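Local atomic coordinates of toxin-antitoxin system antitoxin MntA family (Shewanella oneidensis MR-1, PDB entry 6M6U), a protein that neutralizes the cognate toxin HepT by transferring up to three AMP units from ATP to a toxin tyrosine, and also binds its own promoter. Residues E[95-98]-E[99-103]; E[117-120]-E[121-125]; E[50-53]-E[54-57]. The protein carries 2 engineered substitutions. All blocks are in the same frame, centred on the assembly; numbering follows the deposited sequence.

Contact 1: E[95-98]-E[99-103]; sequences GTQQ and DDELF
Thr96 and Asp99 meet at the first turn of helix 97-125, where a side-chain hydroxyl closes the helix start. Capping comes first. Thr96 is the N-cap residue, and its OG1 accepts the amide hydrogen of Asp99, 3.0 Å from N, in a nearly straight bond. Rotation of OG1 to between the backbone N and the carbonyl carbon (chi1 67°) turns the hydroxyl in over that amide, and it also lies 3.3 Å from Asp99 CB.

Backbone bonds then carry the helix on. Asp100 N donates to Thr96 O, Glu101 N to Gln97 O and Leu102 N to Gln98 O, the last at 2.9 Å between N and O.

One bond joins side chains a full turn apart. Gln97 leaves its backbone with CG anti to N (chi1 -176°) and bends at chi2, which brings NE2 within 3.0 Å of Glu101 OE1. The acceptor lies close to the plane of the Gln97 amide, whereas NE2 approaches from above the carboxylate, the two planes standing 67° apart. The other carboxylate oxygen, Glu101 OE2, bonds to Asn2 of a HepT chain, so this glutamate is held from both its own helix and the toxin.

Asp100 reaches elsewhere: its OD1 is hydrogen-bonded to Tyr24 and forms a salt bridge with Arg59 of the same HepT chain. The turn follows directly on strand 91-94, with Asp99 and Phe103 packed on strand 20-26, Phe103 also touching helix 80-89, and Glu101 and Leu102 facing the toxin.

Contact 2: E[117-120]-E[121-125]; sequences ERQA and IIDDV
The guanidinium group of Arg118 has the methyl end of Ile122 over one face: CD1 sits 3.3 Å above the plane, displaced toward the rim. The nearest guanidinium atom to Ile122 CD1 is Arg118 NE, at 3.4 Å. Around the rest of the group the nitrogens are spoken for. NE bonds to Gln115 one turn earlier, NH1 to the carbonyl of Pro66 in one HepT chain, and NH2 forms a salt bridge with Asp3 of a second HepT chain. Arg118 starts with CG between the backbone N and the carbonyl carbon (chi1 73°) and then runs extended as far as NE, carrying the charged end out to these partners while Ile122, one turn later, lies over one face.

The second pair of flat groups is the amide of Gln119 and the carboxylate of Asp123, inclined at 61°. Their polar ends converge, but the modelled bond from Gln119 NE2 to Asp123 OD1 is weak, with a poor angle and a doubtfully short separation.

Backbone i to i+4 bonds run beneath these side chains, from Ile122 N to Arg118 O, Asp123 N to Gln119 O and Asp124 N to Ala120 O. The i to i+4 spacing of both pairs is that of neighbours one turn apart on an alpha helix; they lie in the C-terminal part of the long helix 97-125, a toxin-binding element important for antitoxin function, bridging two HepT chains.

Contact 3: E[50-53]-E[54-57]; sequences LDNI and ARWE
Leu50 lays its CD1 against the aliphatic part of Arg55, 4.0 Å from CG, the two side chains crossing at about a right angle. From there Arg55 bends at chi3 (46°), and its head comes alongside Asn52, with amide and guanidinium only 27° from coplanar. Asn52 OD1 lies at the guanidinium edge, where it accepts from Arg55 NH2; that bond is modelled implausibly short, so its length is doubtful, and a second one from Arg55 NE is weak. The remaining nitrogen, NH1, bonds to the carbonyl of Leu72, tying the arginine to strand 70-74.

Asp51 is the N-cap of helix 52-66. Its OD1 accepts from Ala54 N at 3.2 Å, the donor standing well above the carboxylate plane. Backbone bonds from Arg55 N to Asp51 O, Trp56 N to Asn52 O and Glu57 N to Ile53 O continue the helix. Glu57, whose CG lies 3.2 Å from Ile53 O, directs its carboxylate to His114 of a HepT chain, and Ile53 packs on the same histidine.

This is a capped helix start in the beta-alpha-beta unit 40-46, 52-66, 70-74 of the nucleotidyltransferase fold, at the toxin interface and beside the magnesium site.

All three contacts are local, within one helix or at its start, and place side chains against HepT, but none touches another. Contacts 1 and 2 share helix 97-125 at its beginning and end, their centres 31 Å apart, so one long helix carries toxin-binding surface from the sheet, at contact 1, out to its far end, at contact 2. Contact 3 opens the other toxin-binding helix, 52-66, with its centre 23 Å from that of contact 1 and 33 Å from that of contact 2. It alone approaches the catalytic centre: the Arg55 side chain is about 5 Å from that of the magnesium ligand Asp71, and that of Trp56 about 8 Å from that of Glu39, an engineered metal-site residue.

Contact 1: E[95-98]-E[99-103]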
ATOM      1  N   GLY E  95       3.246  14.680 -33.151  1.00 45.94           N
ATOM      2  CA  GLY E  95       2.013  15.297 -33.592  1.00 44.83           C
ATOM      3  C   GLY E  95       2.256  16.660 -34.227  1.00 51.24           C
ATOM      4  O   GLY E  95       3.282  17.310 -34.015  1.00 55.23           O
ATOM      5  N   THR E  96       1.281  17.096 -35.025  1.00 50.58           N
ATOM      6  CA  THR E  96       1.430  18.369 -35.714  1.00 50.83           C
ATOM      7  C   THR E  96       1.369  19.530 -34.726  1.00 52.79           C
ATOM      8  O   THR E  96       0.817  19.427 -33.625  1.00 49.94           O
ATOM      9  CB  THR E  96       0.346  18.557 -36.776  1.00 47.12           C
ATOM     10  OG1 THR E  96      -0.931  18.693 -36.140  1.00 50.00           O
ATOM     11  CG2 THR E  96       0.318  17.371 -37.733  1.00 44.32           C
ATOM     12  N   GLN E  97       1.954  20.656 -35.136  1.00 54.10           N
ATOM     13  CA  GLN E  97       1.832  21.866 -34.336  1.00 53.44           C
ATOM     14  C   GLN E  97       0.380  22.322 -34.252  1.00 49.64           C
ATOM     15  O   GLN E  97      -0.047  22.846 -33.218  1.00 50.56           O
ATOM     16  CB  GLN E  97       2.719  22.972 -34.915  1.00 61.37           C
ATOM     17  CG  GLN E  97       2.737  24.256 -34.091  1.00 70.73           C
ATOM     18  CD  GLN E  97       3.354  24.063 -32.714  1.00 78.99           C
ATOM     19  OE1 GLN E  97       4.320  23.311 -32.550  1.00 81.48           O
ATOM     20  NE2 GLN E  97       2.796  24.742 -31.714  1.00 79.54           N
ATOM     21  N   GLN E  98      -0.405  22.101 -35.309  1.00 51.38           N
ATOM     22  CA  GLN E  98      -1.781  22.586 -35.306  1.00 56.54           C
ATOM     23  C   GLN E  98      -2.654  21.781 -34.348  1.00 59.64           C
ATOM     24  O   GLN E  98      -3.508  22.350 -33.657  1.00 61.93           O
ATOM     25  CB  GLN E  98      -2.360  22.560 -36.720  1.00 62.05           C
ATOM     26  CG  GLN E  98      -3.531  23.520 -36.919  1.00 77.17           C
ATOM     27  CD  GLN E  98      -3.114  24.989 -36.842  1.00 85.96           C
ATOM     28  OE1 GLN E  98      -3.576  25.735 -35.970  1.00 87.93           O
ATOM     29  NE2 GLN E  98      -2.244  25.406 -37.770  1.00 86.89           N
ATOM     30  N   ASP E  99      -2.461  20.458 -34.288  1.00 53.39           N
ATOM     31  CA  ASP E  99      -3.201  19.668 -33.310  1.00 51.13           C
ATOM     32  C   ASP E  99      -2.818  20.051 -31.888  1.00 40.06           C
ATOM     33  O   ASP E  99      -3.664  20.032 -30.989  1.00 41.42           O
ATOM     34  CB  ASP E  99      -2.977  18.173 -33.540  1.00 52.76           C
ATOM     35  CG  ASP E  99      -3.800  17.630 -34.696  1.00 59.73           C
ATOM     36  OD1 ASP E  99      -4.703  18.346 -35.174  1.00 68.98           O
ATOM     37  OD2 ASP E  99      -3.562  16.476 -35.114  1.00 57.66           O
ATOM     38  N   ASP E 100      -1.556  20.415 -31.664  1.00 41.57           N
ATOM     39  CA  ASP E 100      -1.148  20.862 -30.337  1.00 47.37           C
ATOM     40  C   ASP E 100      -1.840  22.164 -29.963  1.00 42.61           C
ATOM     41  O   ASP E 100      -2.222  22.365 -28.804  1.00 43.19           O
ATOM     42  CB  ASP E 100       0.372  21.022 -30.278  1.00 44.63           C
ATOM     43  CG  ASP E 100       0.823  21.910 -29.129  1.00 49.76           C
ATOM     44  OD1 ASP E 100       0.914  21.419 -27.986  1.00 47.44           O
ATOM     45  OD2 ASP E 100       1.088  23.109 -29.372  1.00 59.05           O
ATOM     46  N   GLU E 101      -2.019  23.058 -30.932  1.00 44.82           N
ATOM     47  CA  GLU E 101      -2.611  24.358 -30.637  1.00 46.77           C
ATOM     48  C   GLU E 101      -4.124  24.263 -30.479  1.00 47.14           C
ATOM     49  O   GLU E 101      -4.698  24.939 -29.616  1.00 48.11           O
ATOM     50  CB  GLU E 101      -2.218  25.355 -31.726  1.00 48.86           C
ATOM     51  CG  GLU E 101      -0.711  25.604 -31.754  1.00 55.35           C
ATOM     52  CD  GLU E 101      -0.237  26.344 -32.994  1.00 68.96           C
ATOM     53  OE1 GLU E 101       0.933  26.784 -33.001  1.00 74.15           O
ATOM     54  OE2 GLU E 101      -1.023  26.487 -33.957  1.00 73.09           O
ATOM     55  N   LEU E 102      -4.781  23.428 -31.293  1.00 45.21           N
ATOM     56  CA  LEU E 102      -6.202  23.159 -31.087  1.00 47.46           C
ATOM     57  C   LEU E 102      -6.455  22.664 -29.672  1.00 47.07           C
ATOM     58  O   LEU E 102      -7.319  23.190 -28.959  1.00 44.33           O
ATOM     59  CB  LEU E 102      -6.705  22.128 -32.101  1.00 46.51           C
ATOM     60  CG  LEU E 102      -6.720  22.517 -33.580  1.00 49.29           C
ATOM     61  CD1 LEU E 102      -7.051  21.304 -34.441  1.00 56.88           C
ATOM     62  CD2 LEU E 102      -7.709  23.630 -33.832  1.00 39.86           C
ATOM     63  N   PHE E 103      -5.685  21.659 -29.244  1.00 46.88           N
ATOM     64  CA  PHE E 103      -5.860  21.090 -27.912  1.00 48.25           C
ATOM     65  C   PHE E 103      -5.588  22.122 -26.824  1.00 51.18           C
ATOM     66  O   PHE E 103      -6.341  22.217 -25.845  1.00 57.03           O
ATOM     67  CB  PHE E 103      -4.944  19.879 -27.752  1.00 47.75           C
ATOM     68  CG  PHE E 103      -4.883  19.345 -26.355  1.00 47.45           C
ATOM     69  CD1 PHE E 103      -5.994  18.749 -25.781  1.00 44.84           C
ATOM     70  CD2 PHE E 103      -3.711  19.429 -25.620  1.00 49.12           C
ATOM     71  CE1 PHE E 103      -5.943  18.249 -24.499  1.00 46.44           C
ATOM     72  CE2 PHE E 103      -3.650  18.924 -24.329  1.00 52.51           C
ATOM     73  CZ  PHE E 103      -4.767  18.335 -23.769  1.00 51.09           C
TER

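Contact 2: E[117-120]-E[121-125]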
ATOM      1  N   GLU E 117     -15.755  28.950 -12.093  1.00 43.11           N
ATOM      2  CA  GLU E 117     -16.822  28.155 -11.483  1.00 46.41           C
ATOM      3  C   GLU E 117     -16.463  27.699 -10.072  1.00 46.23           C
ATOM      4  O   GLU E 117     -17.328  27.644  -9.191  1.00 49.42           O
ATOM      5  CB  GLU E 117     -17.135  26.935 -12.351  1.00 45.93           C
ATOM      6  CG  GLU E 117     -17.881  27.229 -13.643  1.00 51.31           C
ATOM      7  CD  GLU E 117     -17.898  26.033 -14.580  1.00 59.04           C
ATOM      8  OE1 GLU E 117     -17.347  24.974 -14.204  1.00 58.79           O
ATOM      9  OE2 GLU E 117     -18.460  26.150 -15.690  1.00 63.92           O
ATOM     10  N   ARG E 118     -15.201  27.343  -9.840  1.00 48.44           N
ATOM     11  CA  ARG E 118     -14.821  26.648  -8.617  1.00 45.35           C
ATOM     12  C   ARG E 118     -13.937  27.483  -7.699  1.00 45.86           C
ATOM     13  O   ARG E 118     -13.423  26.953  -6.706  1.00 44.56           O
ATOM     14  CB  ARG E 118     -14.108  25.342  -8.961  1.00 42.18           C
ATOM     15  CG  ARG E 118     -12.710  25.573  -9.496  1.00 41.55           C
ATOM     16  CD  ARG E 118     -11.995  24.281  -9.787  1.00 40.19           C
ATOM     17  NE  ARG E 118     -10.597  24.534 -10.105  1.00 44.33           N
ATOM     18  CZ  ARG E 118      -9.635  23.623 -10.002  1.00 45.92           C
ATOM     19  NH1 ARG E 118      -9.927  22.395  -9.584  1.00 38.07           N
ATOM     20  NH2 ARG E 118      -8.385  23.947 -10.312  1.00 43.73           N
ATOM     21  N   GLN E 119     -13.739  28.768  -8.006  1.00 47.75           N
ATOM     22  CA  GLN E 119     -12.848  29.591  -7.190  1.00 54.96           C
ATOM     23  C   GLN E 119     -13.305  29.628  -5.736  1.00 61.27           C
ATOM     24  O   GLN E 119     -12.477  29.624  -4.819  1.00 66.74           O
ATOM     25  CB  GLN E 119     -12.755  31.006  -7.766  1.00 59.86           C
ATOM     26  CG  GLN E 119     -11.754  31.911  -7.056  1.00 64.84           C
ATOM     27  CD  GLN E 119     -10.312  31.451  -7.221  1.00 71.77           C
ATOM     28  OE1 GLN E 119      -9.914  30.970  -8.283  1.00 73.47           O
ATOM     29  NE2 GLN E 119      -9.524  31.595  -6.162  1.00 75.62           N
ATOM     30  N   ALA E 120     -14.621  29.639  -5.502  1.00 60.14           N
ATOM     31  CA  ALA E 120     -15.122  29.673  -4.131  1.00 58.15           C
ATOM     32  C   ALA E 120     -14.776  28.394  -3.380  1.00 61.35           C
ATOM     33  O   ALA E 120     -14.482  28.432  -2.180  1.00 63.32           O
ATOM     34  CB  ALA E 120     -16.631  29.907  -4.127  1.00 50.62           C
ATOM     35  N   ILE E 121     -14.818  27.248  -4.064  1.00 60.98           N
ATOM     36  CA  ILE E 121     -14.429  25.992  -3.432  1.00 58.95           C
ATOM     37  C   ILE E 121     -12.940  25.994  -3.105  1.00 58.01           C
ATOM     38  O   ILE E 121     -12.525  25.527  -2.038  1.00 58.89           O
ATOM     39  CB  ILE E 121     -14.807  24.803  -4.333  1.00 57.65           C
ATOM     40  CG1 ILE E 121     -16.325  24.678  -4.443  1.00 54.48           C
ATOM     41  CG2 ILE E 121     -14.192  23.507  -3.802  1.00 52.76           C
ATOM     42  CD1 ILE E 121     -16.773  23.676  -5.482  1.00 53.08           C
ATOM     43  N   ILE E 122     -12.111  26.520  -4.011  1.00 57.17           N
ATOM     44  CA  ILE E 122     -10.671  26.533  -3.777  1.00 64.44           C
ATOM     45  C   ILE E 122     -10.316  27.470  -2.628  1.00 72.99           C
ATOM     46  O   ILE E 122      -9.501  27.128  -1.763  1.00 78.61           O
ATOM     47  CB  ILE E 122      -9.918  26.906  -5.067  1.00 61.15           C
ATOM     48  CG1 ILE E 122     -10.047  25.782  -6.104  1.00 61.14           C
ATOM     49  CG2 ILE E 122      -8.456  27.189  -4.763  1.00 58.76           C
ATOM     50  CD1 ILE E 122      -9.173  25.979  -7.332  1.00 61.60           C
ATOM     51  N   ASP E 123     -10.922  28.659  -2.591  1.00 74.83           N
ATOM     52  CA  ASP E 123     -10.632  29.592  -1.506  1.00 76.34           C
ATOM     53  C   ASP E 123     -11.081  29.032  -0.162  1.00 76.95           C
ATOM     54  O   ASP E 123     -10.392  29.199   0.852  1.00 80.39           O
ATOM     55  CB  ASP E 123     -11.291  30.946  -1.775  1.00 77.73           C
ATOM     56  CG  ASP E 123     -10.867  31.549  -3.103  1.00 84.62           C
ATOM     57  OD1 ASP E 123     -10.031  30.926  -3.793  1.00 89.89           O
ATOM     58  OD2 ASP E 123     -11.357  32.645  -3.453  1.00 85.05           O
ATOM     59  N   ASP E 124     -12.234  28.359  -0.140  1.00 76.44           N
ATOM     60  CA  ASP E 124     -12.706  27.694   1.069  1.00 79.76           C
ATOM     61  C   ASP E 124     -11.641  26.746   1.613  1.00 85.04           C
ATOM     62  O   ASP E 124     -11.175  26.896   2.747  1.00 86.79           O
ATOM     63  CB  ASP E 124     -14.018  26.959   0.757  1.00 84.33           C
ATOM     64  CG  ASP E 124     -14.548  26.113   1.922  1.00 93.19           C
ATOM     65  OD1 ASP E 124     -13.805  25.785   2.871  1.00101.23           O
ATOM     66  OD2 ASP E 124     -15.748  25.771   1.890  1.00 92.53           O
ATOM     67  N   VAL E 125     -11.237  25.760   0.807  1.00 87.65           N
ATOM     68  CA  VAL E 125     -10.344  24.717   1.299  1.00 85.16           C
ATOM     69  C   VAL E 125      -8.910  25.188   1.481  1.00 84.56           C
ATOM     70  O   VAL E 125      -8.095  24.438   2.027  1.00 85.70           O
ATOM     71  CB  VAL E 125     -10.357  23.483   0.372  1.00 83.10           C
ATOM     72  CG1 VAL E 125     -11.722  22.796   0.412  1.00 77.99           C
ATOM     73  CG2 VAL E 125      -9.969  23.869  -1.050  1.00 84.78           C
TER

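Contact 3: E[50-53]-E[54-57]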
ATOM      1  N   LEU E  50      -9.179   5.861 -25.796  1.00 55.44           N
ATOM      2  CA  LEU E  50      -8.613   4.532 -25.659  1.00 49.23           C
ATOM      3  C   LEU E  50      -9.467   3.716 -24.703  1.00 45.89           C
ATOM      4  O   LEU E  50     -10.095   4.257 -23.789  1.00 46.37           O
ATOM      5  CB  LEU E  50      -7.177   4.591 -25.133  1.00 48.51           C
ATOM      6  CG  LEU E  50      -6.201   5.633 -25.689  1.00 57.63           C
ATOM      7  CD1 LEU E  50      -4.800   5.369 -25.152  1.00 61.90           C
ATOM      8  CD2 LEU E  50      -6.193   5.668 -27.210  1.00 60.09           C
ATOM      9  N   ASP E  51      -9.496   2.406 -24.928  1.00 47.26           N
ATOM     10  CA  ASP E  51     -10.012   1.504 -23.911  1.00 52.38           C
ATOM     11  C   ASP E  51      -9.157   1.637 -22.655  1.00 51.29           C
ATOM     12  O   ASP E  51      -7.924   1.637 -22.728  1.00 51.56           O
ATOM     13  CB  ASP E  51     -10.005   0.062 -24.424  1.00 66.57           C
ATOM     14  CG  ASP E  51     -10.431  -0.943 -23.360  1.00 78.22           C
ATOM     15  OD1 ASP E  51      -9.844  -2.047 -23.312  1.00 81.82           O
ATOM     16  OD2 ASP E  51     -11.351  -0.631 -22.572  1.00 81.50           O
ATOM     17  N   ASN E  52      -9.816   1.772 -21.503  1.00 50.78           N
ATOM     18  CA  ASN E  52      -9.092   2.044 -20.265  1.00 51.35           C
ATOM     19  C   ASN E  52      -8.129   0.913 -19.926  1.00 52.80           C
ATOM     20  O   ASN E  52      -6.972   1.151 -19.559  1.00 49.88           O
ATOM     21  CB  ASN E  52     -10.076   2.265 -19.120  1.00 54.31           C
ATOM     22  CG  ASN E  52      -9.381   2.622 -17.823  1.00 56.88           C
ATOM     23  OD1 ASN E  52      -8.273   3.155 -17.831  1.00 58.48           O
ATOM     24  ND2 ASN E  52     -10.027   2.328 -16.701  1.00 54.72           N
ATOM     25  N   ILE E  53      -8.593  -0.330 -20.043  1.00 52.12           N
ATOM     26  CA  ILE E  53      -7.759  -1.471 -19.684  1.00 53.14           C
ATOM     27  C   ILE E  53      -6.642  -1.663 -20.706  1.00 47.89           C
ATOM     28  O   ILE E  53      -5.492  -1.937 -20.345  1.00 46.37           O
ATOM     29  CB  ILE E  53      -8.636  -2.727 -19.522  1.00 53.24           C
ATOM     30  CG1 ILE E  53      -9.351  -2.684 -18.160  1.00 53.06           C
ATOM     31  CG2 ILE E  53      -7.808  -3.992 -19.683  1.00 53.82           C
ATOM     32  CD1 ILE E  53     -10.558  -3.593 -18.048  1.00 53.40           C
ATOM     33  N   ALA E  54      -6.950  -1.484 -21.991  1.00 47.38           N
ATOM     34  CA  ALA E  54      -5.900  -1.526 -23.005  1.00 46.30           C
ATOM     35  C   ALA E  54      -4.869  -0.417 -22.795  1.00 44.77           C
ATOM     36  O   ALA E  54      -3.684  -0.605 -23.091  1.00 44.19           O
ATOM     37  CB  ALA E  54      -6.521  -1.426 -24.398  1.00 44.71           C
ATOM     38  N   ARG E  55      -5.296   0.736 -22.280  1.00 44.54           N
ATOM     39  CA  ARG E  55      -4.355   1.820 -22.002  1.00 46.92           C
ATOM     40  C   ARG E  55      -3.436   1.463 -20.832  1.00 43.49           C
ATOM     41  O   ARG E  55      -2.221   1.693 -20.885  1.00 41.63           O
ATOM     42  CB  ARG E  55      -5.126   3.112 -21.724  1.00 40.12           C
ATOM     43  CG  ARG E  55      -4.255   4.285 -21.303  1.00 45.27           C
ATOM     44  CD  ARG E  55      -5.023   5.234 -20.413  1.00 48.66           C
ATOM     45  NE  ARG E  55      -5.750   4.465 -19.410  1.00 52.21           N
ATOM     46  CZ  ARG E  55      -5.239   4.062 -18.250  1.00 51.42           C
ATOM     47  NH1 ARG E  55      -3.992   4.375 -17.939  1.00 53.15           N
ATOM     48  NH2 ARG E  55      -5.986   3.357 -17.415  1.00 49.65           N
ATOM     49  N   TRP E  56      -4.002   0.899 -19.760  1.00 44.75           N
ATOM     50  CA  TRP E  56      -3.177   0.461 -18.638  1.00 46.38           C
ATOM     51  C   TRP E  56      -2.177  -0.600 -19.072  1.00 45.52           C
ATOM     52  O   TRP E  56      -1.023  -0.588 -18.631  1.00 47.19           O
ATOM     53  CB  TRP E  56      -4.053  -0.077 -17.508  1.00 41.23           C
ATOM     54  CG  TRP E  56      -3.268  -0.482 -16.281  1.00 42.51           C
ATOM     55  CD1 TRP E  56      -2.815   0.343 -15.288  1.00 41.09           C
ATOM     56  CD2 TRP E  56      -2.845  -1.808 -15.924  1.00 39.91           C
ATOM     57  NE1 TRP E  56      -2.139  -0.386 -14.340  1.00 41.76           N
ATOM     58  CE2 TRP E  56      -2.146  -1.708 -14.703  1.00 43.38           C
ATOM     59  CE3 TRP E  56      -2.998  -3.068 -16.513  1.00 43.63           C
ATOM     60  CZ2 TRP E  56      -1.597  -2.820 -14.061  1.00 47.62           C
ATOM     61  CZ3 TRP E  56      -2.447  -4.176 -15.872  1.00 47.88           C
ATOM     62  CH2 TRP E  56      -1.758  -4.041 -14.661  1.00 48.18           C
ATOM     63  N   GLU E  57      -2.605  -1.527 -19.936  1.00 49.22           N
ATOM     64  CA  GLU E  57      -1.692  -2.540 -20.457  1.00 43.79           C
ATOM     65  C   GLU E  57      -0.575  -1.899 -21.266  1.00 42.95           C
ATOM     66  O   GLU E  57       0.597  -2.276 -21.133  1.00 44.82           O
ATOM     67  CB  GLU E  57      -2.458  -3.555 -21.311  1.00 47.81           C
ATOM     68  CG  GLU E  57      -3.508  -4.380 -20.560  1.00 57.78           C
ATOM     69  CD  GLU E  57      -2.918  -5.581 -19.824  1.00 73.17           C
ATOM     70  OE1 GLU E  57      -3.591  -6.113 -18.912  1.00 79.65           O
ATOM     71  OE2 GLU E  57      -1.785  -6.000 -20.157  1.00 75.78           O
TER